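Local coordinates for coenzyme A transferase (PDB 3QLI), which probably transfers coenzyme A from an acyl-CoA to acetate or a related carboxylate, at residues N321-I326 with F366-Y371; Q340-G345 with P396-P401; G362-V367 with T403-D408; G375-I380 with T409-T414. All blocks are in the same frame, centred on the assembly; numbering follows the deposited sequence.

Interaction 1: N321-I326 with F366-Y371; sequences NDPHII and FVRGAY
Ile-326 sets its terminal methyl CD1 over the centre of one face of the Phe-366 ring, a CH-pi contact with CD1 of Ile-326 3.6 Å from the ring centroid and only 8° off the ring normal. The isoleucine turns CG1 anti to its own carbonyl carbon (chi1 -67°), which sends that branch to the ring, while its other branch, CG2, packs on the helix backbone 3.7 Å from Gly-369 C. Gly-369 has no side chain at this point, and its CA lies 4.1 Å from Pro-323 CA. CB of Pro-323 rests against the same bare turn of helix.

No hydrogen bond crosses the contact. The amide of Asn-321 packs at the edge of the Phe-366 ring, OD1 3.7 Å from CE2, with amide and ring planes perpendicular; its ND2 donates to Glu-264, which forms a covalent link to CoA in this protein, and to Asp-365. Within 321-326 itself, Asp-322 N-caps the short helix through a bond from His-324 N to OD1.

Helix 323-326 thus lies beside helix 363-372, and Ile-326, Phe-366 and Ala-370 together pack on strand 332-337 of the mixed sheet.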
loop_
_atom_site.group_PDB
_atom_site.type_symbol
_atom_site.label_atom_id
_atom_site.label_comp_id
_atom_site.label_asym_id
_atom_site.label_seq_id
_atom_site.Cartn_x
_atom_site.Cartn_y
_atom_site.Cartn_z
ATOM N N ASN A 321 10.297 3.293 7.776
ATOM C CA ASN A 321 8.963 3.280 7.181
ATOM C C ASN A 321 8.637 1.978 6.439
ATOM O O ASN A 321 7.666 1.928 5.698
ATOM C CB ASN A 321 8.768 4.474 6.220
ATOM C CG ASN A 321 8.487 5.770 6.953
ATOM O OD1 ASN A 321 9.211 6.134 7.877
ATOM N ND2 ASN A 321 7.398 6.458 6.574
ATOM N N ASP A 322 9.438 0.933 6.631
ATOM C CA ASP A 322 9.104 -0.377 6.066
ATOM C C ASP A 322 8.025 -1.011 6.948
ATOM O O ASP A 322 8.260 -1.274 8.127
ATOM C CB ASP A 322 10.348 -1.272 6.040
ATOM C CG ASP A 322 10.084 -2.639 5.412
ATOM O OD1 ASP A 322 8.902 -3.050 5.305
ATOM O OD2 ASP A 322 11.071 -3.304 5.034
ATOM N N PRO A 323 6.831 -1.255 6.391
ATOM C CA PRO A 323 5.786 -1.813 7.262
ATOM C C PRO A 323 6.202 -3.128 7.913
ATOM O O PRO A 323 5.759 -3.411 9.029
ATOM C CB PRO A 323 4.608 -2.046 6.305
ATOM C CG PRO A 323 4.840 -1.070 5.174
ATOM C CD PRO A 323 6.341 -0.972 5.027
ATOM N N HIS A 324 7.037 -3.917 7.238
ATOM C CA HIS A 324 7.489 -5.185 7.813
ATOM C C HIS A 324 8.324 -4.952 9.058
ATOM O O HIS A 324 8.217 -5.695 10.038
ATOM C CB HIS A 324 8.297 -6.014 6.814
ATOM C CG HIS A 324 8.939 -7.217 7.433
ATOM N ND1 HIS A 324 8.229 -8.350 7.761
ATOM C CD2 HIS A 324 10.218 -7.451 7.815
ATOM C CE1 HIS A 324 9.042 -9.235 8.308
ATOM N NE2 HIS A 324 10.256 -8.714 8.347
ATOM N N ILE A 325 9.149 -3.908 9.021
ATOM C CA ILE A 325 9.956 -3.524 10.178
ATOM C C ILE A 325 9.082 -2.955 11.303
ATOM O O ILE A 325 9.201 -3.346 12.469
ATOM C CB ILE A 325 10.999 -2.474 9.769
ATOM C CG1 ILE A 325 12.030 -3.088 8.813
ATOM C CG2 ILE A 325 11.694 -1.892 10.992
ATOM C CD1 ILE A 325 12.822 -4.240 9.407
ATOM N N ILE A 326 8.197 -2.028 10.956
ATOM C CA ILE A 326 7.302 -1.426 11.951
ATOM C C ILE A 326 6.558 -2.513 12.740
ATOM O O ILE A 326 6.430 -2.441 13.975
ATOM C CB ILE A 326 6.280 -0.485 11.280
ATOM C CG1 ILE A 326 6.999 0.736 10.676
ATOM C CG2 ILE A 326 5.211 -0.024 12.286
ATOM C CD1 ILE A 326 6.242 1.386 9.534
ATOM N N PHE A 366 2.695 3.605 8.055
ATOM C CA PHE A 366 2.436 3.347 9.466
ATOM C C PHE A 366 1.015 2.832 9.713
ATOM O O PHE A 366 0.784 2.074 10.650
ATOM C CB PHE A 366 2.775 4.587 10.304
ATOM C CG PHE A 366 4.231 4.638 10.696
ATOM C CD1 PHE A 366 4.670 3.964 11.825
ATOM C CD2 PHE A 366 5.168 5.277 9.890
ATOM C CE1 PHE A 366 6.007 3.952 12.171
ATOM C CE2 PHE A 366 6.523 5.276 10.238
ATOM C CZ PHE A 366 6.935 4.617 11.378
ATOM N N VAL A 367 0.069 3.236 8.872
ATOM C CA VAL A 367 -1.273 2.645 8.920
ATOM C C VAL A 367 -1.152 1.129 8.712
ATOM O O VAL A 367 -1.727 0.329 9.461
ATOM C CB VAL A 367 -2.204 3.271 7.834
ATOM C CG1 VAL A 367 -3.503 2.471 7.690
ATOM C CG2 VAL A 367 -2.504 4.731 8.155
ATOM N N ARG A 368 -0.387 0.737 7.697
ATOM C CA ARG A 368 -0.166 -0.679 7.396
ATOM C C ARG A 368 0.657 -1.381 8.470
ATOM O O ARG A 368 0.331 -2.484 8.901
ATOM C CB ARG A 368 0.561 -0.814 6.055
ATOM C CG ARG A 368 -0.239 -0.368 4.838
ATOM C CD ARG A 368 0.713 -0.231 3.622
ATOM N NE ARG A 368 0.025 -0.228 2.332
ATOM C CZ ARG A 368 0.574 0.200 1.192
ATOM N NH1 ARG A 368 1.811 0.684 1.198
ATOM N NH2 ARG A 368 -0.108 0.157 0.043
ATOM N N GLY A 369 1.757 -0.760 8.875
ATOM C CA GLY A 369 2.653 -1.365 9.840
ATOM C C GLY A 369 2.017 -1.538 11.210
ATOM O O GLY A 369 2.182 -2.582 11.846
ATOM N N ALA A 370 1.281 -0.524 11.668
ATOM C CA ALA A 370 0.645 -0.603 12.984
ATOM C C ALA A 370 -0.395 -1.727 13.018
ATOM O O ALA A 370 -0.474 -2.466 13.989
ATOM C CB ALA A 370 0.010 0.741 13.376
ATOM N N TYR A 371 -1.175 -1.873 11.953
ATOM C CA TYR A 371 -2.177 -2.943 11.922
ATOM C C TYR A 371 -1.513 -4.322 11.958
ATOM O O TYR A 371 -2.010 -5.240 12.612
ATOM C CB TYR A 371 -3.105 -2.821 10.708
ATOM C CG TYR A 371 -4.248 -3.818 10.738
ATOM C CD1 TYR A 371 -5.245 -3.722 11.700
ATOM C CD2 TYR A 371 -4.332 -4.847 9.803
ATOM C CE1 TYR A 371 -6.299 -4.642 11.748
ATOM C CE2 TYR A 371 -5.374 -5.765 9.835
ATOM C CZ TYR A 371 -6.356 -5.654 10.808
ATOM O OH TYR A 371 -7.390 -6.563 10.855
#

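Interaction 2: Q340-G345 with P396-P401; sequences QIDLTG and PRIDGP
OD1 of Asp-342 is gripped by two groups of Thr-344 at once: the hydroxyl OG1 donates to it over 2.6 Å, close to the carboxylate plane on the syn side, and the backbone N binds from well above that plane. Ala-346 N is a further donor to the same oxygen. The other oxygen reaches across the contact, where Ile-398 N meets the anti lone pair of Asp-342 OD2 at 3.0 Å in a nearly straight bond (171°). One carboxylate therefore ties its own turn together and holds the neighbouring loop, a position it reaches by placing CG between the backbone N and carbonyl carbon (chi1 75°).

The bond from Thr-344 N makes an Asx turn, set within a type I beta turn from Asp-342 to Gly-345 that carries the chain out of strand 340-342, the middle strand of a small three-stranded sheet. Strand 394-395, which leads into 396-401, is one of its neighbours. Leu-343 N adds a weak bond to Pro-396 O, at 3.3 Å.

Apolar atoms line the carboxylate: CG1 of Ile-398 lies 3.7 Å from Asp-342 OD2. Beyond them, a water donates to Gln-340 OE1, which Asn-348 also binds, and accepts from Asp-399 N. CG and CD1 of Leu-343 pack by the CA of Pro-396, and both residues continue onto helix 439-451. Arg-397 and Pro-401, farther along, pack on the second subunit.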
loop_
_atom_site.group_PDB
_atom_site.type_symbol
_atom_site.label_atom_id
_atom_site.label_comp_id
_atom_site.label_asym_id
_atom_site.label_seq_id
_atom_site.Cartn_x
_atom_site.Cartn_y
_atom_site.Cartn_z
ATOM N N GLN A 340 -9.786 15.181 5.865
ATOM C CA GLN A 340 -11.151 14.718 5.624
ATOM C C GLN A 340 -11.249 13.210 5.753
ATOM O O GLN A 340 -10.288 12.487 5.468
ATOM C CB GLN A 340 -11.605 15.082 4.209
ATOM C CG GLN A 340 -11.432 16.522 3.813
ATOM C CD GLN A 340 -11.787 16.721 2.359
ATOM O OE1 GLN A 340 -11.251 16.041 1.483
ATOM N NE2 GLN A 340 -12.724 17.620 2.094
ATOM N N ILE A 341 -12.425 12.739 6.158
ATOM C CA ILE A 341 -12.736 11.321 6.144
ATOM C C ILE A 341 -14.069 11.159 5.430
ATOM O O ILE A 341 -15.021 11.885 5.723
ATOM C CB ILE A 341 -12.879 10.757 7.580
ATOM C CG1 ILE A 341 -11.601 11.004 8.393
ATOM C CG2 ILE A 341 -13.197 9.270 7.533
ATOM C CD1 ILE A 341 -11.699 10.481 9.837
ATOM N N ASP A 342 -14.162 10.230 4.486
ATOM C CA ASP A 342 -15.448 10.074 3.815
ATOM C C ASP A 342 -16.229 8.875 4.340
ATOM O O ASP A 342 -15.742 8.145 5.204
ATOM C CB ASP A 342 -15.337 10.125 2.276
ATOM C CG ASP A 342 -14.752 8.855 1.660
ATOM O OD1 ASP A 342 -14.707 7.789 2.329
ATOM O OD2 ASP A 342 -14.368 8.941 0.461
ATOM N N LEU A 343 -17.456 8.703 3.857
ATOM C CA LEU A 343 -18.337 7.674 4.392
ATOM C C LEU A 343 -17.930 6.245 4.041
ATOM O O LEU A 343 -18.527 5.294 4.544
ATOM C CB LEU A 343 -19.795 7.940 3.975
ATOM C CG LEU A 343 -20.360 9.240 4.558
ATOM C CD1 LEU A 343 -21.787 9.502 4.068
ATOM C CD2 LEU A 343 -20.304 9.203 6.098
ATOM N N THR A 344 -16.915 6.095 3.188
ATOM C CA THR A 344 -16.368 4.778 2.880
ATOM C C THR A 344 -15.234 4.433 3.839
ATOM O O THR A 344 -14.812 3.277 3.908
ATOM C CB THR A 344 -15.813 4.680 1.427
ATOM O OG1 THR A 344 -14.541 5.334 1.351
ATOM C CG2 THR A 344 -16.770 5.312 0.431
ATOM N N GLY A 345 -14.748 5.433 4.576
ATOM C CA GLY A 345 -13.644 5.225 5.498
ATOM C C GLY A 345 -12.285 5.608 4.921
ATOM O O GLY A 345 -11.262 5.443 5.577
ATOM N N PRO A 396 -19.294 12.959 2.258
ATOM C CA PRO A 396 -19.813 11.787 1.540
ATOM C C PRO A 396 -18.694 11.031 0.821
ATOM O O PRO A 396 -18.605 9.813 0.963
ATOM C CB PRO A 396 -20.773 12.398 0.514
ATOM C CG PRO A 396 -21.197 13.720 1.136
ATOM C CD PRO A 396 -19.954 14.214 1.843
ATOM N N ARG A 397 -17.860 11.754 0.077
ATOM C CA ARG A 397 -16.899 11.130 -0.829
ATOM C C ARG A 397 -15.745 12.070 -1.166
ATOM O O ARG A 397 -15.955 13.187 -1.635
ATOM C CB ARG A 397 -17.612 10.700 -2.118
ATOM C CG ARG A 397 -16.771 9.860 -3.065
ATOM C CD ARG A 397 -17.569 9.508 -4.312
ATOM N NE ARG A 397 -16.801 8.689 -5.246
ATOM C CZ ARG A 397 -16.084 9.169 -6.261
ATOM N NH1 ARG A 397 -16.025 10.478 -6.487
ATOM N NH2 ARG A 397 -15.427 8.337 -7.057
ATOM N N ILE A 398 -14.521 11.613 -0.941
ATOM C CA ILE A 398 -13.341 12.416 -1.256
ATOM C C ILE A 398 -13.272 12.665 -2.770
ATOM O O ILE A 398 -13.579 11.776 -3.564
ATOM C CB ILE A 398 -12.064 11.718 -0.754
ATOM C CG1 ILE A 398 -12.013 11.777 0.784
ATOM C CG2 ILE A 398 -10.813 12.349 -1.376
ATOM C CD1 ILE A 398 -11.115 10.689 1.424
ATOM N N ASP A 399 -12.900 13.884 -3.157
ATOM C CA ASP A 399 -12.809 14.257 -4.569
ATOM C C ASP A 399 -11.518 13.730 -5.206
ATOM O O ASP A 399 -10.477 14.392 -5.143
ATOM C CB ASP A 399 -12.871 15.779 -4.699
ATOM C CG ASP A 399 -12.940 16.244 -6.138
ATOM O OD1 ASP A 399 -12.536 15.475 -7.037
ATOM O OD2 ASP A 399 -13.396 17.388 -6.366
ATOM N N GLY A 400 -11.583 12.542 -5.809
ATOM C CA GLY A 400 -10.419 11.971 -6.479
ATOM C C GLY A 400 -9.617 11.007 -5.624
ATOM O O GLY A 400 -10.113 10.542 -4.600
ATOM N N PRO A 401 -8.369 10.702 -6.039
ATOM C CA PRO A 401 -7.487 9.763 -5.329
ATOM C C PRO A 401 -7.314 10.146 -3.864
ATOM O O PRO A 401 -7.324 11.335 -3.536
ATOM C CB PRO A 401 -6.149 9.899 -6.074
ATOM C CG PRO A 401 -6.548 10.300 -7.459
ATOM C CD PRO A 401 -7.730 11.231 -7.259
HETATM O O HOH W 1 -11.960 15.909 -1.269
#

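Interaction 3: G362-V367 with T403-D408; sequences GQLDFV and TTPRID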
loop_
_atom_site.group_PDB
_atom_site.type_symbol
_atom_site.label_atom_id
_atom_site.label_comp_id
_atom_site.label_asym_id
_atom_site.label_seq_id
_atom_site.Cartn_x
_atom_site.Cartn_y
_atom_site.Cartn_z
ATOM N N GLY A 362 4.623 9.290 4.576
ATOM C CA GLY A 362 4.684 7.987 5.213
ATOM C C GLY A 362 3.449 7.563 5.987
ATOM O O GLY A 362 3.455 6.510 6.630
ATOM N N GLN A 363 2.385 8.359 5.945
ATOM C CA GLN A 363 1.189 8.004 6.714
ATOM C C GLN A 363 0.785 6.553 6.476
ATOM O O GLN A 363 0.644 5.781 7.425
ATOM C CB GLN A 363 0.005 8.937 6.421
ATOM C CG GLN A 363 -1.339 8.399 6.958
ATOM C CD GLN A 363 -2.454 9.451 7.007
ATOM O OE1 GLN A 363 -3.572 9.200 6.561
ATOM N NE2 GLN A 363 -2.147 10.625 7.552
ATOM N N LEU A 364 0.624 6.168 5.210
ATOM C CA LEU A 364 0.117 4.836 4.917
ATOM C C LEU A 364 1.082 3.731 5.354
ATOM O O LEU A 364 0.649 2.639 5.703
ATOM C CB LEU A 364 -0.246 4.698 3.432
ATOM C CG LEU A 364 -0.930 3.393 3.017
ATOM C CD1 LEU A 364 -2.218 3.132 3.830
ATOM C CD2 LEU A 364 -1.243 3.446 1.539
ATOM N N ASP A 365 2.387 3.995 5.309
ATOM C CA ASP A 365 3.365 3.023 5.801
ATOM C C ASP A 365 3.037 2.617 7.237
ATOM O O ASP A 365 3.108 1.449 7.597
ATOM C CB ASP A 365 4.781 3.602 5.793
ATOM C CG ASP A 365 5.226 4.030 4.407
ATOM O OD1 ASP A 365 4.790 3.397 3.428
ATOM O OD2 ASP A 365 5.993 5.005 4.311
ATOM N N PHE A 366 2.695 3.605 8.055
ATOM C CA PHE A 366 2.436 3.347 9.466
ATOM C C PHE A 366 1.015 2.832 9.713
ATOM O O PHE A 366 0.784 2.074 10.650
ATOM C CB PHE A 366 2.775 4.587 10.304
ATOM C CG PHE A 366 4.231 4.638 10.696
ATOM C CD1 PHE A 366 4.670 3.964 11.825
ATOM C CD2 PHE A 366 5.168 5.277 9.890
ATOM C CE1 PHE A 366 6.007 3.952 12.171
ATOM C CE2 PHE A 366 6.523 5.276 10.238
ATOM C CZ PHE A 366 6.935 4.617 11.378
ATOM N N VAL A 367 0.069 3.236 8.872
ATOM C CA VAL A 367 -1.273 2.645 8.920
ATOM C C VAL A 367 -1.152 1.129 8.712
ATOM O O VAL A 367 -1.727 0.329 9.461
ATOM C CB VAL A 367 -2.204 3.271 7.834
ATOM C CG1 VAL A 367 -3.503 2.471 7.690
ATOM C CG2 VAL A 367 -2.504 4.731 8.155
ATOM N N THR A 403 -5.614 9.645 0.331
ATOM C CA THR A 403 -4.348 9.471 1.024
ATOM C C THR A 403 -4.280 8.088 1.651
ATOM O O THR A 403 -3.330 7.339 1.420
ATOM C CB THR A 403 -4.138 10.524 2.109
ATOM O OG1 THR A 403 -4.231 11.822 1.518
ATOM C CG2 THR A 403 -2.761 10.365 2.729
ATOM N N THR A 404 -5.288 7.754 2.454
ATOM C CA THR A 404 -5.409 6.413 3.011
ATOM C C THR A 404 -6.655 5.754 2.437
ATOM O O THR A 404 -7.769 6.229 2.658
ATOM C CB THR A 404 -5.507 6.445 4.569
ATOM O OG1 THR A 404 -4.324 7.038 5.111
ATOM C CG2 THR A 404 -5.623 5.053 5.131
ATOM N N PRO A 405 -6.468 4.651 1.698
ATOM C CA PRO A 405 -7.563 3.921 1.048
ATOM C C PRO A 405 -8.501 3.321 2.078
ATOM O O PRO A 405 -8.068 2.978 3.192
ATOM C CB PRO A 405 -6.834 2.786 0.314
ATOM C CG PRO A 405 -5.432 3.282 0.139
ATOM C CD PRO A 405 -5.157 4.046 1.401
ATOM N N ARG A 406 -9.770 3.164 1.720
ATOM C CA ARG A 406 -10.718 2.591 2.664
ATOM C C ARG A 406 -10.328 1.161 3.028
ATOM O O ARG A 406 -10.724 0.661 4.067
ATOM C CB ARG A 406 -12.135 2.613 2.107
ATOM C CG ARG A 406 -12.376 1.615 0.969
ATOM C CD ARG A 406 -13.873 1.495 0.675
ATOM N NE ARG A 406 -14.130 1.021 -0.682
ATOM C CZ ARG A 406 -15.344 0.902 -1.217
ATOM N NH1 ARG A 406 -16.419 1.210 -0.504
ATOM N NH2 ARG A 406 -15.479 0.478 -2.470
ATOM N N ILE A 407 -9.547 0.492 2.181
ATOM C CA ILE A 407 -9.178 -0.885 2.512
ATOM C C ILE A 407 -8.093 -0.947 3.580
ATOM O O ILE A 407 -7.824 -2.013 4.122
ATOM C CB ILE A 407 -8.723 -1.697 1.273
ATOM C CG1 ILE A 407 -7.508 -1.032 0.614
ATOM C CG2 ILE A 407 -9.901 -1.898 0.299
ATOM C CD1 ILE A 407 -6.992 -1.770 -0.610
ATOM N N ASP A 408 -7.435 0.179 3.841
ATOM C CA ASP A 408 -6.354 0.209 4.824
ATOM C C ASP A 408 -6.677 0.880 6.156
ATOM O O ASP A 408 -5.983 0.658 7.146
ATOM C CB ASP A 408 -5.119 0.885 4.224
ATOM C CG ASP A 408 -4.492 0.071 3.116
ATOM O OD1 ASP A 408 -4.222 -1.126 3.336
ATOM O OD2 ASP A 408 -4.269 0.632 2.026
HETATM O O HOH W 2 -4.010 -0.941 8.201
#
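Gln-363 extends its chain straight from the first turn of helix 363-372, with CG turned away from the backbone N (chi1 167°) and the next bond also extended. This delivers OE1 to the hydroxyl of Thr-404, whose OG1 donates to it at 2.7 Å, in the carbonyl plane and on a lone pair, the two side chains crossing at about a right angle. The other end of the amide is also fixed, for Gln-363 NE2 donates to Ala-337 O.

Thr-404 divides its branches: with OG1 anti to the carbonyl carbon (chi1 -61°), CG2 is left for Leu-364, 4.1 Å from CD1. CD1 of Leu-364 butts against CD of Pro-405, 3.9 Å away, and the leucine crosses over Asp-408, where the same methyl lies 3.7 Å from CB. Val-367 directs CG1 close to the carbonyl of Asp-408, and a water near that oxygen also reaches Val-367 O. The carboxylate of Asp-408 finds Asn-127 of the second subunit.

Thr-403 and Thr-404 both face Cys-347, forming a classic beta bulge. Thr-403 OG1, which Ser-349 N also bonds, reaches Ser-358; as Gln-363 and Ser-358 both bind CoA, the arrangement is consistent with a place in the wall of the coenzyme A site.

Interaction 4: G375-I380 with T409-T414; sequences GGRSII and THYIVT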
loop_
_atom_site.group_PDB
_atom_site.type_symbol
_atom_site.label_atom_id
_atom_site.label_comp_id
_atom_site.label_asym_id
_atom_site.label_seq_id
_atom_site.Cartn_x
_atom_site.Cartn_y
_atom_site.Cartn_z
ATOM N N GLY A 375 -1.003 -6.699 18.501
ATOM C CA GLY A 375 -1.614 -5.764 19.435
ATOM C C GLY A 375 -1.586 -4.324 18.916
ATOM O O GLY A 375 -1.909 -3.392 19.647
ATOM N N GLY A 376 -1.202 -4.143 17.655
ATOM C CA GLY A 376 -1.030 -2.814 17.079
ATOM C C GLY A 376 -2.335 -2.121 16.715
ATOM O O GLY A 376 -3.347 -2.781 16.425
ATOM N N ARG A 377 -2.315 -0.787 16.734
ATOM C CA ARG A 377 -3.457 0.011 16.299
ATOM C C ARG A 377 -2.995 1.201 15.468
ATOM O O ARG A 377 -2.076 1.925 15.870
ATOM C CB ARG A 377 -4.247 0.555 17.503
ATOM C CG ARG A 377 -4.885 -0.504 18.385
ATOM C CD ARG A 377 -5.746 0.120 19.494
ATOM N NE ARG A 377 -6.387 -0.931 20.287
ATOM C CZ ARG A 377 -6.379 -0.996 21.615
ATOM N NH1 ARG A 377 -5.781 -0.053 22.337
ATOM N NH2 ARG A 377 -6.982 -2.012 22.225
ATOM N N SER A 378 -3.640 1.406 14.323
ATOM C CA SER A 378 -3.442 2.633 13.552
ATOM C C SER A 378 -4.630 3.569 13.789
ATOM O O SER A 378 -5.783 3.165 13.654
ATOM C CB SER A 378 -3.339 2.330 12.053
ATOM O OG SER A 378 -3.657 3.491 11.297
ATOM N N ILE A 379 -4.335 4.809 14.162
ATOM C CA ILE A 379 -5.355 5.809 14.439
ATOM C C ILE A 379 -5.183 6.976 13.469
ATOM O O ILE A 379 -4.071 7.485 13.276
ATOM C CB ILE A 379 -5.230 6.353 15.882
ATOM C CG1 ILE A 379 -5.495 5.224 16.886
ATOM C CG2 ILE A 379 -6.192 7.528 16.095
ATOM C CD1 ILE A 379 -4.934 5.479 18.281
ATOM N N ILE A 380 -6.276 7.386 12.845
ATOM C CA ILE A 380 -6.259 8.595 12.029
ATOM C C ILE A 380 -7.332 9.499 12.625
ATOM O O ILE A 380 -8.474 9.086 12.787
ATOM C CB ILE A 380 -6.553 8.295 10.561
ATOM C CG1 ILE A 380 -5.376 7.510 9.945
ATOM C CG2 ILE A 380 -6.814 9.595 9.808
ATOM C CD1 ILE A 380 -5.639 6.991 8.516
ATOM N N THR A 409 -7.725 1.692 6.191
ATOM C CA THR A 409 -8.056 2.397 7.421
ATOM C C THR A 409 -8.389 1.425 8.544
ATOM O O THR A 409 -9.074 0.428 8.339
ATOM C CB THR A 409 -9.211 3.394 7.220
ATOM O OG1 THR A 409 -8.927 4.231 6.093
ATOM C CG2 THR A 409 -9.377 4.263 8.454
ATOM N N HIS A 410 -7.885 1.728 9.733
ATOM C CA HIS A 410 -8.112 0.887 10.895
ATOM C C HIS A 410 -9.042 1.588 11.871
ATOM O O HIS A 410 -10.228 1.285 11.944
ATOM C CB HIS A 410 -6.778 0.586 11.580
ATOM C CG HIS A 410 -6.869 -0.437 12.668
ATOM N ND1 HIS A 410 -5.857 -0.643 13.582
ATOM C CD2 HIS A 410 -7.849 -1.313 12.990
ATOM C CE1 HIS A 410 -6.210 -1.602 14.417
ATOM N NE2 HIS A 410 -7.415 -2.025 14.081
ATOM N N TYR A 411 -8.489 2.545 12.602
ATOM C CA TYR A 411 -9.246 3.298 13.584
ATOM C C TYR A 411 -9.319 4.763 13.209
ATOM O O TYR A 411 -8.294 5.381 12.927
ATOM C CB TYR A 411 -8.534 3.241 14.940
ATOM C CG TYR A 411 -8.946 2.125 15.867
ATOM C CD1 TYR A 411 -10.057 2.250 16.687
ATOM C CD2 TYR A 411 -8.203 0.958 15.944
ATOM C CE1 TYR A 411 -10.427 1.233 17.545
ATOM C CE2 TYR A 411 -8.564 -0.063 16.796
ATOM C CZ TYR A 411 -9.676 0.079 17.595
ATOM O OH TYR A 411 -10.034 -0.940 18.443
ATOM N N ILE A 412 -10.518 5.333 13.223
ATOM C CA ILE A 412 -10.631 6.771 13.005
ATOM C C ILE A 412 -11.155 7.402 14.286
ATOM O O ILE A 412 -11.856 6.748 15.054
ATOM C CB ILE A 412 -11.564 7.111 11.847
ATOM C CG1 ILE A 412 -12.932 6.445 12.035
ATOM C CG2 ILE A 412 -10.904 6.705 10.509
ATOM C CD1 ILE A 412 -13.997 6.940 11.042
ATOM N N VAL A 413 -10.799 8.662 14.511
ATOM C CA VAL A 413 -11.175 9.363 15.739
ATOM C C VAL A 413 -11.532 10.806 15.438
ATOM O O VAL A 413 -10.833 11.471 14.676
ATOM C CB VAL A 413 -10.023 9.372 16.754
ATOM C CG1 VAL A 413 -10.328 10.349 17.921
ATOM C CG2 VAL A 413 -9.753 7.947 17.263
ATOM N N THR A 414 -12.636 11.278 16.025
ATOM C CA THR A 414 -12.953 12.704 16.059
ATOM C C THR A 414 -13.252 13.041 17.524
ATOM O O THR A 414 -13.128 12.183 18.395
ATOM C CB THR A 414 -14.196 13.073 15.191
ATOM O OG1 THR A 414 -15.385 12.566 15.816
ATOM C CG2 THR A 414 -14.094 12.521 13.750
HETATM O O HOH W 3 -6.421 4.151 10.689
#
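Ile-380 and Tyr-411 belong to adjacent parallel strands, 377-381 and 411-414, and the tight part of their contact is a ladder of backbone bonds. Tyr-411 N donates to Ser-378 O, Ile-380 N to Tyr-411 O at 2.8 Å, and Val-413 N to Ile-380 O. Between these rungs, CA-H...O contacts fill in, with Ile-379 CA 3.3 Å from Tyr-411 O. Ile-379 and Tyr-411 share one face of the sheet, where CG2 of Ile-379 also meets CG2 of Val-413 at 3.8 Å against helix 220-230; Ile-380 and Ile-412 occupy the other face. The axes of the two short strand segments cross at 37°, the twist of the sheet.

Before the strand pairing begins, side chains and water take over. His-410 swings CG anti to its backbone N (chi1 -171°), bringing its ring alongside strand 377-381, where ND1 accepts from Ser-378 N at 3.1 Å, the donor somewhat tilted from the ring plane. CD2 of Tyr-411 lies over one face of this imidazole, and Tyr-371 meets the ring edge-to-face. A water joins Ser-378 OG, His-410 N and Tyr-411 O. Looser still is the partly exposed pair Arg-377 and Tyr-411: CD of the arginine lies 3.9 Å from CE2, the guanidinium and ring planes are 75° apart, and Arg-377 NH1 is held by Leu-231 O.

Because ND1 of His-410 accepts a backbone N-H, it carries no proton in this bond, so a neutral imidazole would have its hydrogen on NE2; the side chain in effect supplies the acceptor with which the ladder starts.

Overall arrangement
All four contacts lie in the C-terminal family region, from a helix pair to a small sheet. Interactions 1 and 3 share Phe-366 and Val-367 on helix 363-372, their centres about 10 Å apart; interaction 4 follows on strand 377-381, its centre about 10 Å from that of interaction 3 and about 13 Å from that of interaction 1. Interaction 2, on the three-stranded sheet, has its centre about 23 Å from that of interaction 1, yet Gly-345 O bonds Thr-409 OG1 of interaction 4. Interaction 1 closes before interaction 4 opens along the chain; interaction 2 crosses the others. Interactions 1, 2 and 3 touch the second subunit, placing CoA-binding Gln-363 in a region that meets it.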